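Local coordinates for putative fumarylacetoacetate hydrolase family protein (Yersinia pestis, PDB 3S52) that is of unknown function but belongs to the fumarylacetoacetate hydrolase family, with a mixed alpha/beta fold centred on a curled mixed beta-sheet and a four-stranded antiparallel sheet, at residues His72-Ala77 with Tyr99-Asp104; Leu103-Arg108 with Ser130-Gly135; Ile158-Asn163 with Gln196-Met201. All blocks are in the same frame, centred on the assembly; numbering follows the deposited sequence.

Contact 1: residues His72-Ala77 with Tyr99-Asp104; sequences HEIELA and YGVALD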
loop_
_atom_site.group_PDB
_atom_site.type_symbol
_atom_site.label_atom_id
_atom_site.label_comp_id
_atom_site.label_asym_id
_atom_site.label_seq_id
_atom_site.Cartn_x
_atom_site.Cartn_y
_atom_site.Cartn_z
ATOM N N HIS A 72 -7.333 2.482 18.028
ATOM C CA HIS A 72 -6.682 3.745 17.700
ATOM C C HIS A 72 -5.146 3.625 17.851
ATOM O O HIS A 72 -4.663 2.961 18.773
ATOM C CB HIS A 72 -7.222 4.866 18.599
ATOM C CG HIS A 72 -7.107 4.578 20.069
ATOM N ND1 HIS A 72 -5.921 4.703 20.764
ATOM C CD2 HIS A 72 -8.030 4.170 20.975
ATOM C CE1 HIS A 72 -6.118 4.377 22.032
ATOM N NE2 HIS A 72 -7.389 4.049 22.186
ATOM N N GLU A 73 -4.383 4.198 16.916
ATOM C CA GLU A 73 -2.964 4.405 17.166
ATOM C C GLU A 73 -2.576 5.814 16.743
ATOM O O GLU A 73 -2.335 6.053 15.558
ATOM C CB GLU A 73 -2.151 3.384 16.355
ATOM C CG GLU A 73 -2.728 1.985 16.428
ATOM C CD GLU A 73 -1.792 0.930 15.864
ATOM O OE1 GLU A 73 -0.986 1.264 14.964
ATOM O OE2 GLU A 73 -1.869 -0.229 16.332
ATOM N N ILE A 74 -2.395 6.708 17.707
ATOM C CA ILE A 74 -2.088 8.103 17.387
ATOM C C ILE A 74 -0.621 8.202 16.950
ATOM O O ILE A 74 0.234 7.470 17.462
ATOM C CB ILE A 74 -2.392 9.064 18.576
ATOM C CG1 ILE A 74 -2.316 10.521 18.123
ATOM C CG2 ILE A 74 -1.427 8.839 19.719
ATOM C CD1 ILE A 74 -2.614 11.529 19.233
ATOM N N GLU A 75 -0.344 9.069 15.976
ATOM C CA GLU A 75 0.990 9.156 15.383
ATOM C C GLU A 75 1.244 10.527 14.803
ATOM O O GLU A 75 0.320 11.187 14.321
ATOM C CB GLU A 75 1.170 8.092 14.265
ATOM C CG GLU A 75 0.721 6.678 14.678
ATOM C CD GLU A 75 1.286 5.560 13.812
ATOM O OE1 GLU A 75 2.138 5.842 12.946
ATOM O OE2 GLU A 75 0.878 4.383 14.006
ATOM N N LEU A 76 2.506 10.940 14.843
ATOM C CA LEU A 76 2.942 12.143 14.147
ATOM C C LEU A 76 2.977 11.842 12.648
ATOM O O LEU A 76 3.554 10.827 12.225
ATOM C CB LEU A 76 4.337 12.571 14.633
ATOM C CG LEU A 76 4.878 13.783 13.873
ATOM C CD1 LEU A 76 4.148 15.035 14.302
ATOM C CD2 LEU A 76 6.389 13.937 14.075
ATOM N N ALA A 77 2.328 12.690 11.852
ATOM C CA ALA A 77 2.358 12.527 10.392
ATOM C C ALA A 77 3.244 13.615 9.783
ATOM O O ALA A 77 3.191 14.764 10.203
ATOM C CB ALA A 77 0.939 12.620 9.806
ATOM N N TYR A 99 3.824 19.211 9.436
ATOM C CA TYR A 99 3.535 18.103 10.321
ATOM C C TYR A 99 2.069 18.067 10.739
ATOM O O TYR A 99 1.410 19.095 10.823
ATOM C CB TYR A 99 4.423 18.192 11.555
ATOM C CG TYR A 99 5.900 18.137 11.249
ATOM C CD1 TYR A 99 6.527 16.928 11.010
ATOM C CD2 TYR A 99 6.668 19.298 11.219
ATOM C CE1 TYR A 99 7.887 16.866 10.739
ATOM C CE2 TYR A 99 8.026 19.250 10.944
ATOM C CZ TYR A 99 8.629 18.025 10.712
ATOM O OH TYR A 99 9.972 17.948 10.437
ATOM N N GLY A 100 1.581 16.872 11.043
ATOM C CA GLY A 100 0.185 16.681 11.363
ATOM C C GLY A 100 0.060 15.518 12.326
ATOM O O GLY A 100 1.063 14.975 12.789
ATOM N N VAL A 101 -1.171 15.174 12.669
ATOM C CA VAL A 101 -1.401 14.053 13.552
ATOM C C VAL A 101 -2.444 13.145 12.924
ATOM O O VAL A 101 -3.454 13.618 12.391
ATOM C CB VAL A 101 -1.814 14.507 14.965
ATOM C CG1 VAL A 101 -3.099 15.342 14.915
ATOM C CG2 VAL A 101 -1.971 13.299 15.893
ATOM N N ALA A 102 -2.178 11.841 12.954
ATOM C CA ALA A 102 -3.108 10.870 12.392
ATOM C C ALA A 102 -3.444 9.767 13.388
ATOM O O ALA A 102 -2.785 9.614 14.421
ATOM C CB ALA A 102 -2.529 10.255 11.113
ATOM N N LEU A 103 -4.482 9.009 13.056
ATOM C CA LEU A 103 -4.782 7.730 13.694
ATOM C C LEU A 103 -4.504 6.618 12.694
ATOM O O LEU A 103 -5.115 6.566 11.627
ATOM C CB LEU A 103 -6.260 7.658 14.083
ATOM C CG LEU A 103 -6.727 8.713 15.081
ATOM C CD1 LEU A 103 -8.202 8.539 15.385
ATOM C CD2 LEU A 103 -5.898 8.628 16.354
ATOM N N ASP A 104 -3.590 5.717 13.026
ATOM C CA ASP A 104 -3.404 4.573 12.174
ATOM C C ASP A 104 -4.359 3.568 12.786
ATOM O O ASP A 104 -4.001 2.831 13.716
ATOM C CB ASP A 104 -1.929 4.134 12.291
ATOM C CG ASP A 104 -1.666 2.702 11.809
ATOM O OD1 ASP A 104 -2.523 2.102 11.119
ATOM O OD2 ASP A 104 -0.562 2.188 12.120
#
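I74 and V101 meet on one face of two antiparallel strands, where CG1 of I74 lies 3.6 Å from CG2 of V101. Each of these carbons stands anti to its own backbone N (chi1 -169° for I74), which brings the branches together over the strand boundary. Beta-branched residues, with little side-chain freedom, suit so close a fit. L103 reaches the same patch with CD2, 4.2 Å from CB of I74. Between the strands, E75 and A102 exchange backbone bonds, A102 N to E75 O being nearly straight (2.9 Å, 170°), and A77 and G100 do the same at the next hydrogen-bonded pair, beyond L76 and V101. On the face that also carries E75, A77 and A102 are small, their CB atoms 4.4 Å apart, and L191 packs against both.

Packing gives way to polar chemistry past the bond from D104 N to E73 O, although nothing here is exposed. OD2 of D104 lies 3.0 Å from OE1 of E73 and 3.2 Å from OE2 of E75, with the carboxylate planes steeply turned. K125 bridges E73 and D104, K49 takes the other oxygen of D104, and G193 N binds E75.

I74 and V101 are covered by L150 of strand 149-154 and I209 of strand 206-211, while strands 189-191 and 131-138 are neighbours of the pair within its own sheet.

Contact 2: residues Leu103-Arg108 with Ser130-Gly135; sequences LDLTLR and SCPISG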
loop_
_atom_site.group_PDB
_atom_site.type_symbol
_atom_site.label_atom_id
_atom_site.label_comp_id
_atom_site.label_asym_id
_atom_site.label_seq_id
_atom_site.Cartn_x
_atom_site.Cartn_y
_atom_site.Cartn_z
ATOM N N LEU A 103 -4.482 9.009 13.056
ATOM C CA LEU A 103 -4.782 7.730 13.694
ATOM C C LEU A 103 -4.504 6.618 12.694
ATOM O O LEU A 103 -5.115 6.566 11.627
ATOM C CB LEU A 103 -6.260 7.658 14.083
ATOM C CG LEU A 103 -6.727 8.713 15.081
ATOM C CD1 LEU A 103 -8.202 8.539 15.385
ATOM C CD2 LEU A 103 -5.898 8.628 16.354
ATOM N N ASP A 104 -3.590 5.717 13.026
ATOM C CA ASP A 104 -3.404 4.573 12.174
ATOM C C ASP A 104 -4.359 3.568 12.786
ATOM O O ASP A 104 -4.001 2.831 13.716
ATOM C CB ASP A 104 -1.929 4.134 12.291
ATOM C CG ASP A 104 -1.666 2.702 11.809
ATOM O OD1 ASP A 104 -2.523 2.102 11.119
ATOM O OD2 ASP A 104 -0.562 2.188 12.120
ATOM N N LEU A 105 -5.550 3.473 12.192
ATOM C CA LEU A 105 -6.593 2.586 12.710
ATOM C C LEU A 105 -6.305 1.182 12.237
ATOM O O LEU A 105 -5.979 0.965 11.071
ATOM C CB LEU A 105 -7.998 2.985 12.239
ATOM C CG LEU A 105 -8.546 4.388 12.519
ATOM C CD1 LEU A 105 -9.965 4.492 11.994
ATOM C CD2 LEU A 105 -8.498 4.705 13.997
ATOM N N THR A 106 -6.478 0.220 13.129
ATOM C CA THR A 106 -5.987 -1.117 12.871
ATOM C C THR A 106 -7.047 -2.120 13.259
ATOM O O THR A 106 -7.638 -2.006 14.328
ATOM C CB THR A 106 -4.727 -1.383 13.713
ATOM O OG1 THR A 106 -3.706 -0.440 13.357
ATOM C CG2 THR A 106 -4.204 -2.831 13.502
ATOM N N LEU A 107 -7.269 -3.133 12.433
ATOM C CA LEU A 107 -8.182 -4.170 12.880
ATOM C C LEU A 107 -7.269 -5.132 13.597
ATOM O O LEU A 107 -6.637 -5.995 12.995
ATOM C CB LEU A 107 -8.857 -4.828 11.674
ATOM C CG LEU A 107 -9.759 -3.852 10.899
ATOM C CD1 LEU A 107 -10.264 -4.432 9.568
ATOM C CD2 LEU A 107 -10.920 -3.413 11.769
ATOM N N ARG A 108 -7.264 -5.020 14.917
ATOM C CA ARG A 108 -6.180 -5.589 15.704
ATOM C C ARG A 108 -6.251 -7.103 15.712
ATOM O O ARG A 108 -5.221 -7.768 15.689
ATOM C CB ARG A 108 -6.203 -5.053 17.139
ATOM C CG ARG A 108 -5.079 -5.587 18.020
ATOM C CD ARG A 108 -5.096 -4.974 19.418
ATOM N NE ARG A 108 -3.997 -5.480 20.243
ATOM C CZ ARG A 108 -3.653 -4.985 21.430
ATOM N NH1 ARG A 108 -4.314 -3.957 21.951
ATOM N NH2 ARG A 108 -2.640 -5.516 22.101
ATOM N N SER A 130 -8.908 4.047 7.084
ATOM C CA SER A 130 -8.058 3.612 8.209
ATOM C C SER A 130 -7.000 4.649 8.600
ATOM O O SER A 130 -6.116 4.373 9.416
ATOM C CB SER A 130 -7.344 2.306 7.889
ATOM O OG SER A 130 -6.434 2.520 6.835
ATOM N N CYS A 131 -7.040 5.813 7.966
ATOM C CA CYS A 131 -6.067 6.853 8.276
ATOM C C CYS A 131 -6.701 8.249 8.297
ATOM O O CYS A 131 -6.453 9.076 7.424
ATOM C CB CYS A 131 -4.879 6.798 7.317
ATOM S SG CYS A 131 -3.490 7.879 7.806
ATOM N N PRO A 132 -7.525 8.510 9.315
ATOM C CA PRO A 132 -8.010 9.856 9.637
ATOM C C PRO A 132 -6.825 10.735 9.978
ATOM O O PRO A 132 -6.006 10.341 10.816
ATOM C CB PRO A 132 -8.827 9.640 10.918
ATOM C CG PRO A 132 -9.097 8.185 10.979
ATOM C CD PRO A 132 -7.942 7.516 10.308
ATOM N N ILE A 133 -6.750 11.916 9.374
ATOM C CA ILE A 133 -5.596 12.778 9.567
ATOM C C ILE A 133 -6.002 14.250 9.665
ATOM O O ILE A 133 -7.008 14.669 9.073
ATOM C CB ILE A 133 -4.574 12.572 8.429
ATOM C CG1 ILE A 133 -3.296 13.371 8.679
ATOM C CG2 ILE A 133 -5.172 12.952 7.101
ATOM C CD1 ILE A 133 -2.106 12.808 7.893
ATOM N N SER A 134 -5.217 15.010 10.428
ATOM C CA SER A 134 -5.416 16.443 10.617
ATOM C C SER A 134 -4.888 17.256 9.430
ATOM O O SER A 134 -4.306 16.714 8.488
ATOM C CB SER A 134 -4.658 16.906 11.878
ATOM O OG SER A 134 -3.236 16.847 11.676
ATOM N N GLY A 135 -5.069 18.568 9.512
ATOM C CA GLY A 135 -4.402 19.488 8.618
ATOM C C GLY A 135 -2.937 19.541 9.017
ATOM O O GLY A 135 -2.569 19.077 10.096
#
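Antiparallel pairing of strand 96-107 with strand 131-138, inside the curled mixed sheet of this fumarylacetoacetate hydrolase family fold, is the setting in which L103 and L105 meet S130 and P132. Two backbone bonds fasten the strands: L103 N gives its hydrogen to P132 O at 3.0 Å and almost straight (166°), and L105 N gives its own to S130 O at 3.0 Å.

Proline has no N-H, so the bond that would run back from P132 to L103 O cannot form. Carbon atoms border that oxygen instead, CD of P132 at 3.3 Å and CA of C131 at 3.5 Å, the latter with its C-H aimed straight at it (169°). The proline ring serves its place well in another way. Rigid and apolar, it offers CD to CG of L105 at 3.9 Å and CG to CD1 of L105 at the same distance, the leucine passing at a slant. C131 turns the other way, towards L54 and L191.

At the S130 end the contact borders a polar cluster. S130 O is held by a second donor, K49 NZ, and this lysine also forms a salt bridge with D104, so the strand end and the carboxylate share one cation. T106 OG1 meets K125 NZ, while L107 occupies the N-cap position, right before helix 108-117, making the close of the strand the beginning of a helix. A small hydroxyl suits S130: with chi1 at 66°, OG sits between its own backbone N and carbonyl carbon, hydrogen-bonded to both K125 O and F127 O, while CB lies 3.7 Å from L105 O.

Contact 3: residues Ile158-Asn163 with Gln196-Met201; sequences IRQQGN and QGVGPM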
loop_
_atom_site.group_PDB
_atom_site.type_symbol
_atom_site.label_atom_id
_atom_site.label_comp_id
_atom_site.label_asym_id
_atom_site.label_seq_id
_atom_site.Cartn_x
_atom_site.Cartn_y
_atom_site.Cartn_z
ATOM N N ILE A 158 -7.716 9.957 29.239
ATOM C CA ILE A 158 -6.495 9.906 28.441
ATOM C C ILE A 158 -6.191 8.468 28.075
ATOM O O ILE A 158 -6.142 7.601 28.936
ATOM C CB ILE A 158 -5.297 10.424 29.212
ATOM C CG1 ILE A 158 -5.411 11.932 29.393
ATOM C CG2 ILE A 158 -3.994 10.047 28.482
ATOM C CD1 ILE A 158 -4.412 12.486 30.368
ATOM N N ARG A 159 -5.974 8.231 26.792
ATOM C CA ARG A 159 -5.733 6.893 26.247
ATOM C C ARG A 159 -4.278 6.730 25.809
ATOM O O ARG A 159 -3.630 5.724 26.113
ATOM C CB ARG A 159 -6.728 6.575 25.131
ATOM C CG ARG A 159 -8.159 6.515 25.669
ATOM C CD ARG A 159 -8.399 5.206 26.389
ATOM N NE ARG A 159 -8.448 4.144 25.396
ATOM C CZ ARG A 159 -9.567 3.678 24.846
ATOM N NH1 ARG A 159 -10.756 4.156 25.226
ATOM N NH2 ARG A 159 -9.490 2.723 23.924
ATOM N N GLN A 160 -3.814 7.657 24.982
ATOM C CA GLN A 160 -2.393 7.733 24.673
ATOM C C GLN A 160 -1.860 9.132 24.959
ATOM O O GLN A 160 -2.554 10.128 24.734
ATOM C CB GLN A 160 -2.146 7.349 23.219
ATOM C CG GLN A 160 -2.744 6.004 22.827
ATOM C CD GLN A 160 -2.369 5.619 21.418
ATOM O OE1 GLN A 160 -3.166 5.756 20.493
ATOM N NE2 GLN A 160 -1.141 5.147 21.244
ATOM N N GLN A 161 -0.672 9.198 25.551
ATOM C CA GLN A 161 0.041 10.467 25.700
ATOM C C GLN A 161 1.522 10.182 25.556
ATOM O O GLN A 161 2.090 9.478 26.388
ATOM C CB GLN A 161 -0.270 11.088 27.080
ATOM C CG GLN A 161 0.367 12.472 27.321
ATOM C CD GLN A 161 -0.148 13.160 28.590
ATOM O OE1 GLN A 161 -1.357 13.238 28.818
ATOM N NE2 GLN A 161 0.773 13.656 29.420
ATOM N N GLY A 162 2.171 10.768 24.555
ATOM C CA GLY A 162 3.549 10.421 24.291
ATOM C C GLY A 162 4.313 11.562 23.658
ATOM O O GLY A 162 3.781 12.654 23.488
ATOM N N ASN A 163 5.572 11.311 23.333
ATOM C CA ASN A 163 6.394 12.340 22.736
ATOM C C ASN A 163 7.328 11.693 21.737
ATOM O O ASN A 163 7.875 10.619 22.005
ATOM C CB ASN A 163 7.164 13.099 23.814
ATOM C CG ASN A 163 7.882 14.318 23.269
ATOM O OD1 ASN A 163 8.937 14.196 22.645
ATOM N ND2 ASN A 163 7.315 15.506 23.505
ATOM N N GLN A 196 2.702 3.915 23.497
ATOM C CA GLN A 196 1.884 2.941 24.215
ATOM C C GLN A 196 0.462 3.465 24.428
ATOM O O GLN A 196 0.201 4.662 24.272
ATOM C CB GLN A 196 2.504 2.584 25.570
ATOM C CG GLN A 196 2.390 3.696 26.604
ATOM C CD GLN A 196 2.867 3.275 27.994
ATOM O OE1 GLN A 196 3.090 2.087 28.265
ATOM N NE2 GLN A 196 3.021 4.255 28.885
ATOM N N GLY A 197 -0.456 2.564 24.761
ATOM C CA GLY A 197 -1.816 2.965 25.061
ATOM C C GLY A 197 -2.823 2.608 23.983
ATOM O O GLY A 197 -3.986 2.961 24.077
ATOM N N VAL A 198 -2.381 1.906 22.954
ATOM C CA VAL A 198 -3.282 1.524 21.883
ATOM C C VAL A 198 -4.481 0.752 22.433
ATOM O O VAL A 198 -4.336 -0.092 23.325
ATOM C CB VAL A 198 -2.536 0.702 20.809
ATOM C CG1 VAL A 198 -3.508 0.114 19.806
ATOM C CG2 VAL A 198 -1.511 1.596 20.106
ATOM N N GLY A 199 -5.667 1.040 21.899
ATOM C CA GLY A 199 -6.874 0.427 22.415
ATOM C C GLY A 199 -8.069 0.522 21.492
ATOM O O GLY A 199 -8.024 1.209 20.476
ATOM N N PRO A 200 -9.157 -0.172 21.851
ATOM C CA PRO A 200 -10.342 -0.250 20.988
ATOM C C PRO A 200 -11.175 1.027 21.030
ATOM O O PRO A 200 -11.181 1.759 22.016
ATOM C CB PRO A 200 -11.134 -1.418 21.588
ATOM C CG PRO A 200 -10.750 -1.426 23.029
ATOM C CD PRO A 200 -9.314 -0.952 23.094
HETATM N N MSE A 201 -11.868 1.290 19.937
HETATM C CA MSE A 201 -12.838 2.368 19.893
HETATM C C MSE A 201 -14.156 1.755 19.499
HETATM O O MSE A 201 -14.179 0.685 18.901
HETATM C CB MSE A 201 -12.455 3.382 18.831
HETATM C CG MSE A 201 -11.008 3.808 18.880
HETATM SE SE MSE A 201 -10.785 5.355 17.749
HETATM C CE MSE A 201 -11.237 4.512 16.068
HETATM O O HOH W 1 -5.858 2.607 26.107
HETATM O O HOH W 2 -13.422 2.986 23.369
HETATM O O HOH W 3 0.656 6.726 25.920
#
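R159 reaches across to P200 and grips its carbonyl: NH2 donates to P200 O at 2.7 Å (149°), with the oxygen close to the guanidinium plane, at its edge. The chain can do this because it bends at chi2 (-77°) and again at chi3. Two further nitrogens use water. NE donates to a water 3.1 Å away that passes a hydrogen on to G197 O, and NH1 is weakly joined to another whose firmer bond goes to P200 O, so this carbonyl accepts from both the arginine and a water.

The Q160 amide uses both its polar atoms. NE2 donates to Q196 O only weakly, at 3.3 Å, and also bonds T194 OG1, whereas OE1 is claimed by I74 N and H72 ND1. Q196 O has a stronger partner in a water at 2.7 Å, which accepts from Q161 N at 2.8 Å. An amide suits a buried side chain that must donate to the loop at T194 and Q196 and accept from I74 and H72.

R159 and Q160 both face L152, forming a classic beta bulge. G197 packs against it: phi of 107° would jam a CB against the preceding carbonyl, and R159 O is 3.5 Å from G197 CA, so glycine suits the place. E35 takes the backbone N-H groups of G197 and V198.

G199 pairs through its backbone with H72, but towards 158-163 the direct hydrogen bonds come from side chains, with waters alongside and between, consistent with a polar, partly hydrated junction.

Contacts 1 and 2 lie in the buried core and share strand 96-107, flanked by strand 70-80 on one side and strand 131-138 on the other; S134 OG binds V101 N between them. Their cohesion is backbone bonding with apolar cover, and K49 and K125 serve the polar end of both. Contact 3 lies nearer the surface, joining an outer strand of the four-stranded sheet to the edge of the mixed one, and relies on an arginine, an amide and waters. H72 ties it to contact 1 through G199 and Q160, whereas its link to contact 2 is packing, as where L105 CD2 meets CE of selenomethionine M201.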